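Local coordinates for protein complement factor MASP-3 (Homo sapiens, PDB 3DEM) that associates with mannan-binding lectin and ficolins through its calcium-binding CUB and EGF modules and probably acts as a serine protease of the complement system, at residues A[221-229]-A[236-244]; A[180-191]-A[260-271]. One frame throughout, in Å; residues are numbered along the deposited sequence.

Contact 1: A[221-229]-A[236-244]; sequences VPCPYDYIK and VLGPFCGEK. With CA (calcium ion), chain F.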
loop_
_atom_site.group_PDB
_atom_site.type_symbol
_atom_site.label_atom_id
_atom_site.label_comp_id
_atom_site.label_asym_id
_atom_site.label_seq_id
_atom_site.Cartn_x
_atom_site.Cartn_y
_atom_site.Cartn_z
ATOM N N VAL A 221 41.327 -15.648 15.523
ATOM C CA VAL A 221 41.257 -14.785 16.694
ATOM C C VAL A 221 40.519 -15.506 17.815
ATOM O O VAL A 221 39.459 -16.080 17.586
ATOM C CB VAL A 221 40.540 -13.460 16.348
ATOM C CG1 VAL A 221 40.390 -12.578 17.579
ATOM C CG2 VAL A 221 41.298 -12.724 15.240
ATOM N N PRO A 222 41.092 -15.502 19.030
ATOM C CA PRO A 222 40.434 -16.139 20.169
ATOM C C PRO A 222 39.113 -15.477 20.568
ATOM O O PRO A 222 39.100 -14.339 21.031
ATOM C CB PRO A 222 41.470 -16.017 21.297
ATOM C CG PRO A 222 42.384 -14.927 20.878
ATOM C CD PRO A 222 42.401 -14.929 19.384
ATOM N N CYS A 223 38.016 -16.202 20.362
ATOM C CA CYS A 223 36.681 -15.799 20.809
ATOM C C CYS A 223 36.357 -14.304 20.677
ATOM O O CYS A 223 36.159 -13.624 21.687
ATOM C CB CYS A 223 36.461 -16.258 22.259
ATOM S SG CYS A 223 36.840 -18.024 22.585
ATOM N N PRO A 224 36.288 -13.791 19.434
ATOM C CA PRO A 224 35.994 -12.374 19.229
ATOM C C PRO A 224 34.504 -12.036 19.262
ATOM O O PRO A 224 34.148 -10.860 19.305
ATOM C CB PRO A 224 36.559 -12.105 17.832
ATOM C CG PRO A 224 36.427 -13.395 17.125
ATOM C CD PRO A 224 36.511 -14.496 18.160
ATOM N N TYR A 225 33.650 -13.058 19.254
ATOM C CA TYR A 225 32.209 -12.859 19.126
ATOM C C TYR A 225 31.441 -13.209 20.399
ATOM O O TYR A 225 30.922 -12.326 21.087
ATOM C CB TYR A 225 31.664 -13.686 17.954
ATOM C CG TYR A 225 32.389 -13.461 16.638
ATOM C CD1 TYR A 225 32.553 -12.182 16.118
ATOM C CD2 TYR A 225 32.896 -14.531 15.915
ATOM C CE1 TYR A 225 33.211 -11.975 14.910
ATOM C CE2 TYR A 225 33.553 -14.335 14.708
ATOM C CZ TYR A 225 33.707 -13.057 14.211
ATOM O OH TYR A 225 34.367 -12.870 13.019
ATOM N N ASP A 226 31.347 -14.508 20.682
ATOM C CA ASP A 226 30.665 -15.016 21.865
ATOM C C ASP A 226 31.671 -15.765 22.736
ATOM O O ASP A 226 32.709 -16.208 22.249
ATOM C CB ASP A 226 29.539 -15.970 21.469
ATOM C CG ASP A 226 28.624 -15.395 20.393
ATOM O OD1 ASP A 226 28.502 -14.152 20.277
ATOM O OD2 ASP A 226 28.013 -16.201 19.663
ATOM N N TYR A 227 31.362 -15.923 24.021
ATOM C CA TYR A 227 32.286 -16.606 24.911
ATOM C C TYR A 227 31.742 -16.855 26.308
ATOM O O TYR A 227 30.800 -16.198 26.763
ATOM C CB TYR A 227 33.597 -15.826 25.019
ATOM C CG TYR A 227 33.410 -14.387 25.462
ATOM C CD1 TYR A 227 33.304 -14.065 26.806
ATOM C CD2 TYR A 227 33.335 -13.352 24.531
ATOM C CE1 TYR A 227 33.133 -12.758 27.216
ATOM C CE2 TYR A 227 33.164 -12.034 24.936
ATOM C CZ TYR A 227 33.062 -11.747 26.284
ATOM O OH TYR A 227 32.890 -10.444 26.707
ATOM N N ILE A 228 32.358 -17.827 26.975
ATOM C CA ILE A 228 32.173 -18.056 28.388
ATOM C C ILE A 228 33.451 -17.635 29.104
ATOM O O ILE A 228 34.556 -17.954 28.656
ATOM C CB ILE A 228 31.947 -19.557 28.686
ATOM C CG1 ILE A 228 30.628 -20.041 28.091
ATOM C CG2 ILE A 228 31.973 -19.821 30.191
ATOM C CD1 ILE A 228 30.379 -21.521 28.306
ATOM N N LYS A 229 33.288 -16.899 30.197
ATOM C CA LYS A 229 34.358 -16.672 31.149
ATOM C C LYS A 229 33.886 -17.259 32.476
ATOM O O LYS A 229 32.696 -17.204 32.807
ATOM C CB LYS A 229 34.621 -15.181 31.338
ATOM C CG LYS A 229 35.377 -14.498 30.212
ATOM C CD LYS A 229 35.275 -12.973 30.369
ATOM C CE LYS A 229 36.169 -12.219 29.390
ATOM N NZ LYS A 229 36.153 -10.739 29.650
ATOM N N VAL A 236 40.102 -15.336 36.329
ATOM C CA VAL A 236 39.139 -15.641 35.285
ATOM C C VAL A 236 39.692 -16.696 34.327
ATOM O O VAL A 236 40.801 -16.567 33.807
ATOM C CB VAL A 236 38.740 -14.378 34.498
ATOM C CG1 VAL A 236 37.719 -14.717 33.422
ATOM C CG2 VAL A 236 38.195 -13.323 35.446
ATOM N N LEU A 237 38.914 -17.751 34.120
ATOM C CA LEU A 237 39.250 -18.778 33.149
ATOM C C LEU A 237 38.524 -18.495 31.843
ATOM O O LEU A 237 37.396 -18.024 31.842
ATOM C CB LEU A 237 38.859 -20.157 33.675
ATOM C CG LEU A 237 39.474 -20.557 35.013
ATOM C CD1 LEU A 237 38.790 -21.801 35.534
ATOM C CD2 LEU A 237 40.968 -20.780 34.863
ATOM N N GLY A 238 39.177 -18.794 30.730
ATOM C CA GLY A 238 38.602 -18.529 29.426
ATOM C C GLY A 238 39.356 -17.407 28.749
ATOM O O GLY A 238 40.472 -17.089 29.145
ATOM N N PRO A 239 38.745 -16.783 27.732
ATOM C CA PRO A 239 37.389 -17.086 27.269
ATOM C C PRO A 239 37.279 -18.429 26.534
ATOM O O PRO A 239 38.247 -18.910 25.958
ATOM C CB PRO A 239 37.072 -15.925 26.324
ATOM C CG PRO A 239 38.406 -15.432 25.861
ATOM C CD PRO A 239 39.378 -15.695 26.967
ATOM N N PHE A 240 36.093 -19.026 26.570
ATOM C CA PHE A 240 35.867 -20.301 25.903
ATOM C C PHE A 240 34.829 -20.142 24.809
ATOM O O PHE A 240 33.793 -19.500 25.006
ATOM C CB PHE A 240 35.394 -21.369 26.897
ATOM C CG PHE A 240 36.354 -21.619 28.025
ATOM C CD1 PHE A 240 35.995 -21.328 29.333
ATOM C CD2 PHE A 240 37.618 -22.137 27.778
ATOM C CE1 PHE A 240 36.877 -21.559 30.379
ATOM C CE2 PHE A 240 38.505 -22.365 28.816
ATOM C CZ PHE A 240 38.133 -22.078 30.119
ATOM N N CYS A 241 35.114 -20.730 23.653
ATOM C CA CYS A 241 34.173 -20.736 22.545
ATOM C C CYS A 241 34.481 -21.936 21.654
ATOM O O CYS A 241 35.352 -22.747 21.974
ATOM C CB CYS A 241 34.262 -19.427 21.755
ATOM S SG CYS A 241 35.902 -19.101 21.096
ATOM N N GLY A 242 33.755 -22.065 20.548
ATOM C CA GLY A 242 34.026 -23.129 19.584
ATOM C C GLY A 242 33.126 -24.349 19.689
ATOM O O GLY A 242 32.052 -24.299 20.286
ATOM N N GLU A 243 33.581 -25.451 19.098
ATOM C CA GLU A 243 32.797 -26.681 19.002
ATOM C C GLU A 243 33.239 -27.728 20.013
ATOM O O GLU A 243 32.638 -28.791 20.120
ATOM C CB GLU A 243 32.910 -27.263 17.591
ATOM C CG GLU A 243 32.315 -26.365 16.518
ATOM C CD GLU A 243 32.822 -26.693 15.125
ATOM O OE1 GLU A 243 32.766 -27.878 14.732
ATOM O OE2 GLU A 243 33.278 -25.759 14.424
ATOM N N LYS A 244 34.297 -27.417 20.748
ATOM C CA LYS A 244 34.885 -28.349 21.697
ATOM C C LYS A 244 34.872 -27.712 23.079
ATOM O O LYS A 244 35.468 -26.656 23.291
ATOM C CB LYS A 244 36.320 -28.665 21.281
ATOM C CG LYS A 244 37.028 -29.687 22.155
ATOM C CD LYS A 244 36.998 -31.066 21.521
ATOM C CE LYS A 244 37.974 -32.013 22.211
ATOM N NZ LYS A 244 37.644 -32.162 23.658
HETATM CA CA CA F . 27.104 -14.854 17.987
HETATM O O HOH W 1 25.176 -14.358 19.317
HETATM O O HOH W 2 26.025 -16.965 17.626
#

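Contact 2: A[180-191]-A[260-271]; sequences SPDFPNPYPKSS and FHSDNSGENRGW. With CA (calcium ion), chain F.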
loop_
_atom_site.group_PDB
_atom_site.type_symbol
_atom_site.label_atom_id
_atom_site.label_comp_id
_atom_site.label_asym_id
_atom_site.label_seq_id
_atom_site.Cartn_x
_atom_site.Cartn_y
_atom_site.Cartn_z
ATOM N N SER A 180 23.118 -22.425 28.559
ATOM C CA SER A 180 22.781 -21.224 27.819
ATOM C C SER A 180 21.258 -21.148 27.673
ATOM O O SER A 180 20.577 -22.168 27.716
ATOM C CB SER A 180 23.455 -21.253 26.447
ATOM O OG SER A 180 23.137 -22.448 25.751
ATOM N N PRO A 181 20.711 -19.933 27.520
ATOM C CA PRO A 181 19.251 -19.812 27.445
ATOM C C PRO A 181 18.655 -20.589 26.271
ATOM O O PRO A 181 19.164 -20.508 25.152
ATOM C CB PRO A 181 19.031 -18.303 27.264
ATOM C CG PRO A 181 20.290 -17.669 27.766
ATOM C CD PRO A 181 21.381 -18.624 27.429
ATOM N N ASP A 182 17.597 -21.347 26.545
ATOM C CA ASP A 182 16.885 -22.128 25.524
ATOM C C ASP A 182 17.694 -23.314 24.956
ATOM O O ASP A 182 17.285 -23.931 23.973
ATOM C CB ASP A 182 16.384 -21.215 24.390
ATOM C CG ASP A 182 15.071 -21.700 23.785
ATOM O OD1 ASP A 182 14.437 -22.613 24.366
ATOM O OD2 ASP A 182 14.666 -21.168 22.725
ATOM N N PHE A 183 18.829 -23.636 25.581
ATOM C CA PHE A 183 19.633 -24.794 25.175
ATOM C C PHE A 183 18.760 -26.031 24.988
ATOM O O PHE A 183 17.888 -26.297 25.815
ATOM C CB PHE A 183 20.719 -25.090 26.222
ATOM C CG PHE A 183 21.557 -26.309 25.906
ATOM C CD1 PHE A 183 22.692 -26.198 25.111
ATOM C CD2 PHE A 183 21.210 -27.560 26.403
ATOM C CE1 PHE A 183 23.468 -27.306 24.808
ATOM C CE2 PHE A 183 21.982 -28.684 26.105
ATOM C CZ PHE A 183 23.124 -28.548 25.308
ATOM N N PRO A 184 19.007 -26.811 23.915
ATOM C CA PRO A 184 20.020 -26.619 22.881
ATOM C C PRO A 184 19.503 -25.908 21.620
ATOM O O PRO A 184 20.051 -26.096 20.533
ATOM C CB PRO A 184 20.410 -28.056 22.536
ATOM C CG PRO A 184 19.098 -28.824 22.686
ATOM C CD PRO A 184 18.245 -28.057 23.693
ATOM N N ASN A 185 18.455 -25.104 21.757
ATOM C CA ASN A 185 18.049 -24.227 20.668
ATOM C C ASN A 185 19.020 -23.049 20.590
ATOM O O ASN A 185 19.744 -22.782 21.550
ATOM C CB ASN A 185 16.610 -23.752 20.869
ATOM C CG ASN A 185 15.629 -24.900 20.935
ATOM O OD1 ASN A 185 15.411 -25.599 19.947
ATOM N ND2 ASN A 185 15.035 -25.108 22.104
ATOM N N PRO A 186 19.068 -22.360 19.440
ATOM C CA PRO A 186 19.967 -21.212 19.322
ATOM C C PRO A 186 19.854 -20.249 20.510
ATOM O O PRO A 186 18.761 -19.817 20.851
ATOM C CB PRO A 186 19.491 -20.529 18.034
ATOM C CG PRO A 186 18.922 -21.644 17.215
ATOM C CD PRO A 186 18.306 -22.606 18.201
ATOM N N TYR A 187 20.975 -19.918 21.141
ATOM C CA TYR A 187 20.948 -18.956 22.244
ATOM C C TYR A 187 20.679 -17.529 21.762
ATOM O O TYR A 187 21.055 -17.165 20.644
ATOM C CB TYR A 187 22.229 -19.021 23.083
ATOM C CG TYR A 187 23.529 -18.893 22.322
ATOM C CD1 TYR A 187 24.013 -17.648 21.920
ATOM C CD2 TYR A 187 24.302 -20.010 22.051
ATOM C CE1 TYR A 187 25.220 -17.531 21.241
ATOM C CE2 TYR A 187 25.512 -19.904 21.378
ATOM C CZ TYR A 187 25.965 -18.666 20.971
ATOM O OH TYR A 187 27.167 -18.575 20.298
ATOM N N PRO A 188 19.994 -16.727 22.599
ATOM C CA PRO A 188 19.652 -15.344 22.267
ATOM C C PRO A 188 20.881 -14.486 21.968
ATOM O O PRO A 188 21.895 -14.584 22.651
ATOM C CB PRO A 188 18.960 -14.843 23.538
ATOM C CG PRO A 188 18.452 -16.068 24.199
ATOM C CD PRO A 188 19.479 -17.115 23.923
ATOM N N LYS A 189 20.775 -13.654 20.942
ATOM C CA LYS A 189 21.818 -12.716 20.587
ATOM C C LYS A 189 21.876 -11.581 21.602
ATOM O O LYS A 189 20.946 -11.394 22.390
ATOM C CB LYS A 189 21.547 -12.137 19.196
ATOM C CG LYS A 189 21.514 -13.173 18.082
ATOM C CD LYS A 189 21.142 -12.538 16.747
ATOM C CE LYS A 189 21.018 -13.587 15.655
ATOM N NZ LYS A 189 19.899 -14.558 15.904
ATOM N N SER A 190 22.985 -10.846 21.585
ATOM C CA SER A 190 23.117 -9.590 22.322
ATOM C C SER A 190 22.807 -9.702 23.807
ATOM O O SER A 190 22.255 -8.777 24.395
ATOM C CB SER A 190 22.230 -8.518 21.690
ATOM O OG SER A 190 22.574 -8.336 20.335
ATOM N N SER A 191 23.182 -10.821 24.410
ATOM C CA SER A 191 22.840 -11.082 25.797
ATOM C C SER A 191 24.076 -11.212 26.660
ATOM O O SER A 191 25.184 -11.428 26.159
ATOM C CB SER A 191 21.982 -12.344 25.913
ATOM O OG SER A 191 20.740 -12.166 25.260
ATOM N N PHE A 260 28.386 -15.580 30.338
ATOM C CA PHE A 260 28.175 -15.942 28.947
ATOM C C PHE A 260 27.786 -14.719 28.130
ATOM O O PHE A 260 26.750 -14.108 28.372
ATOM C CB PHE A 260 27.111 -17.040 28.814
ATOM C CG PHE A 260 26.846 -17.463 27.392
ATOM C CD1 PHE A 260 27.901 -17.754 26.532
ATOM C CD2 PHE A 260 25.545 -17.583 26.918
ATOM C CE1 PHE A 260 27.663 -18.145 25.219
ATOM C CE2 PHE A 260 25.295 -17.976 25.608
ATOM C CZ PHE A 260 26.358 -18.258 24.756
ATOM N N HIS A 261 28.630 -14.366 27.170
ATOM C CA HIS A 261 28.397 -13.198 26.328
ATOM C C HIS A 261 28.040 -13.643 24.917
ATOM O O HIS A 261 28.703 -14.509 24.356
ATOM C CB HIS A 261 29.649 -12.311 26.290
ATOM C CG HIS A 261 29.506 -11.079 25.443
ATOM N ND1 HIS A 261 29.845 -11.048 24.106
ATOM C CD2 HIS A 261 29.081 -9.831 25.750
ATOM C CE1 HIS A 261 29.618 -9.840 23.623
ATOM N NE2 HIS A 261 29.155 -9.081 24.600
ATOM N N SER A 262 26.987 -13.059 24.353
ATOM C CA SER A 262 26.641 -13.313 22.956
ATOM C C SER A 262 26.492 -12.007 22.179
ATOM O O SER A 262 25.916 -11.042 22.681
ATOM C CB SER A 262 25.376 -14.176 22.836
ATOM O OG SER A 262 24.212 -13.476 23.244
ATOM N N ASP A 263 27.014 -11.980 20.954
ATOM C CA ASP A 263 26.939 -10.779 20.129
ATOM C C ASP A 263 25.663 -10.721 19.282
ATOM O O ASP A 263 24.741 -11.507 19.486
ATOM C CB ASP A 263 28.195 -10.611 19.263
ATOM C CG ASP A 263 28.267 -11.612 18.118
ATOM O OD1 ASP A 263 27.352 -12.448 17.977
ATOM O OD2 ASP A 263 29.248 -11.561 17.350
ATOM N N ASN A 264 25.627 -9.790 18.330
ATOM C CA ASN A 264 24.414 -9.495 17.579
ATOM C C ASN A 264 24.158 -10.390 16.359
ATOM O O ASN A 264 23.325 -10.065 15.509
ATOM C CB ASN A 264 24.390 -8.019 17.170
ATOM C CG ASN A 264 25.421 -7.684 16.099
ATOM O OD1 ASN A 264 26.149 -8.556 15.619
ATOM N ND2 ASN A 264 25.479 -6.414 15.713
ATOM N N SER A 265 24.848 -11.525 16.286
ATOM C CA SER A 265 24.812 -12.347 15.079
ATOM C C SER A 265 25.020 -13.841 15.354
ATOM O O SER A 265 25.727 -14.211 16.287
ATOM C CB SER A 265 25.854 -11.831 14.077
ATOM O OG SER A 265 25.887 -12.636 12.918
ATOM N N GLY A 266 24.383 -14.695 14.553
ATOM C CA GLY A 266 24.597 -16.144 14.637
ATOM C C GLY A 266 23.444 -16.957 15.207
ATOM O O GLY A 266 22.529 -16.409 15.827
ATOM N N GLU A 267 23.483 -18.273 14.998
ATOM C CA GLU A 267 22.417 -19.164 15.473
ATOM C C GLU A 267 22.948 -20.378 16.242
ATOM O O GLU A 267 22.293 -21.418 16.308
ATOM C CB GLU A 267 21.541 -19.640 14.305
ATOM C CG GLU A 267 20.971 -18.522 13.435
ATOM C CD GLU A 267 19.970 -17.642 14.176
ATOM O OE1 GLU A 267 19.385 -18.104 15.183
ATOM O OE2 GLU A 267 19.767 -16.486 13.742
ATOM N N ASN A 268 24.128 -20.243 16.829
ATOM C CA ASN A 268 24.749 -21.350 17.560
ATOM C C ASN A 268 23.915 -21.901 18.733
ATOM O O ASN A 268 23.156 -21.170 19.370
ATOM C CB ASN A 268 26.164 -20.959 17.995
ATOM C CG ASN A 268 26.996 -20.443 16.832
ATOM O OD1 ASN A 268 27.764 -21.192 16.219
ATOM N ND2 ASN A 268 26.813 -19.175 16.492
ATOM N N ARG A 269 24.058 -23.195 19.001
ATOM C CA ARG A 269 23.164 -23.896 19.932
ATOM C C ARG A 269 23.506 -23.750 21.426
ATOM O O ARG A 269 22.664 -24.001 22.293
ATOM C CB ARG A 269 23.042 -25.370 19.538
ATOM C CG ARG A 269 22.537 -25.556 18.107
ATOM C CD ARG A 269 22.382 -27.014 17.745
ATOM N NE ARG A 269 21.178 -27.592 18.343
ATOM C CZ ARG A 269 20.694 -28.796 18.043
ATOM N NH1 ARG A 269 21.311 -29.565 17.150
ATOM N NH2 ARG A 269 19.587 -29.233 18.636
ATOM N N GLY A 270 24.735 -23.344 21.725
ATOM C CA GLY A 270 25.115 -23.062 23.099
ATOM C C GLY A 270 25.812 -24.196 23.829
ATOM O O GLY A 270 26.631 -24.920 23.255
ATOM N N TRP A 271 25.472 -24.357 25.105
ATOM C CA TRP A 271 26.255 -25.196 26.002
ATOM C C TRP A 271 25.466 -25.612 27.233
ATOM O O TRP A 271 24.464 -24.992 27.598
ATOM C CB TRP A 271 27.518 -24.450 26.451
ATOM C CG TRP A 271 27.225 -23.100 27.061
ATOM C CD1 TRP A 271 27.167 -21.900 26.408
ATOM C CD2 TRP A 271 26.948 -22.818 28.442
ATOM N NE1 TRP A 271 26.870 -20.886 27.300
ATOM C CE2 TRP A 271 26.729 -21.423 28.552
ATOM C CE3 TRP A 271 26.851 -23.608 29.594
ATOM C CZ2 TRP A 271 26.424 -20.806 29.767
ATOM C CZ3 TRP A 271 26.554 -22.992 30.803
ATOM C CH2 TRP A 271 26.343 -21.603 30.880
HETATM CA CA CA F . 27.104 -14.854 17.987
HETATM O O HOH W 3 21.333 -22.030 23.933
HETATM O O HOH W 4 23.454 -16.356 18.560
HETATM O O HOH W 1 25.176 -14.358 19.317
HETATM O O HOH W 2 26.025 -16.965 17.626
#

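Contact 1: A[221-229]-A[236-244]
A beta hairpin of the second CUB domain is pinned here by the disulfide between Cys223 and Cys241. The SG atoms of Cys223 and Cys241 are bonded at 2.1 Å, with a torsion of -89° about the S-S bond. SG of Cys241 sits between its backbone N and carbonyl carbon (chi1 58°), which turns it to the loop that carries Cys223. Beyond the disulfide, strand segments 227-229 and 236-240 run antiparallel, at 173°. Ile228 and Phe240 form a hydrogen-bonded pair: Ile228 N reaches Phe240 O at 3.0 Å, and Phe240 N reaches Ile228 O at 2.8 Å. The side chains of Ile228 and Phe240 lie on the same face of the sheet. Pro239, which follows a cis peptide bond, packs its CB on CB of Tyr227 at 3.7 Å. Its CG lies near CB of Cys223. Nearer the hairpin turn, CG1 of Val236 touches CB of Lys229 at 3.8 Å. Asp226, between the disulfide and the strand, binds the calcium ion with both oxygens, OD2 at 2.3 Å and OD1 at 2.8 Å. OD2 also takes a hydrogen bond from Tyr187. A disulfide-tied hairpin with a calcium-binding aspartate at its base is typical of calcium-binding CUB domains.

Contact 2: A[180-191]-A[260-271]
Backbone bonds join loop 180-191 to segment 260-271 at several points: Ser180 N to Trp271 O, Tyr187 N to Asn268 O, Ser190 N to Asp263 O and Ser262 N to Ser191 O. Tyr187 fills the middle. CZ of Phe260 stands over one face of its ring, 3.7 Å from CD1 of Tyr187, in an edge-to-face pair with planes at 82°. Gly270 lies at the ring edge, its CA 3.3 Å from CD2 of Tyr187. The Tyr187 hydroxyl, which also reaches Asp226, takes a bond from the backbone N of Glu216, a calcium ligand. Ser180 rests its CB on the face of the Trp271 five-membered ring. Its OG, between backbone N and carbonyl carbon (chi1 54°), accepts from Trp271 N at 3.1 Å. OG of Ser262 donates to Pro188 O at 2.6 Å, on a lone pair in the carbonyl plane, and accepts from Ser191 N. NE of Arg269 meets Pro184 O at 2.9 Å, with the oxygen near the guanidinium plane. NZ of Lys189 forms a salt bridge with OE2 of Glu267 at 2.9 Å, from above the carboxylate plane. It also makes a weak bond to Gly266 O and a salt bridge to Asp135. The calcium ion is bound by OD1 of Asp263 at 2.4 Å and by Ser265 O at 2.3 Å, with Glu216, Asp226 and two waters. OD1 of Asp263 also accepts from Ser265 N in an Asx turn. The calcium loop is probably shaped by both the ion and the polar bonds to 180-191, and Tyr187 is placed as a second-shell residue that would help position Asp226.

Overall arrangement
Both contacts belong to the second CUB domain, and their centres lie about 13 Å apart. Along the chain, segments 221-229 and 236-244 of contact 1 fall between 180-191 and 260-271 of contact 2. Strands 227-232 and 255-261 are neighbours in one antiparallel sheet, where hairpin strand 235-240 is one of the two outermost strands within the chain. The two contacts meet at the shared calcium ion and its two waters. Contact 1 supplies Asp226; contact 2 supplies Asp263 and Ser265. OD1 of Asp226 probably accepts from Asp263 N, at 2.7 Å. The ion thus ties two loops, the one between strands 205-209 and 227-232 and the one after strand 255-261, consistent with a stabilised surface for partner recognition.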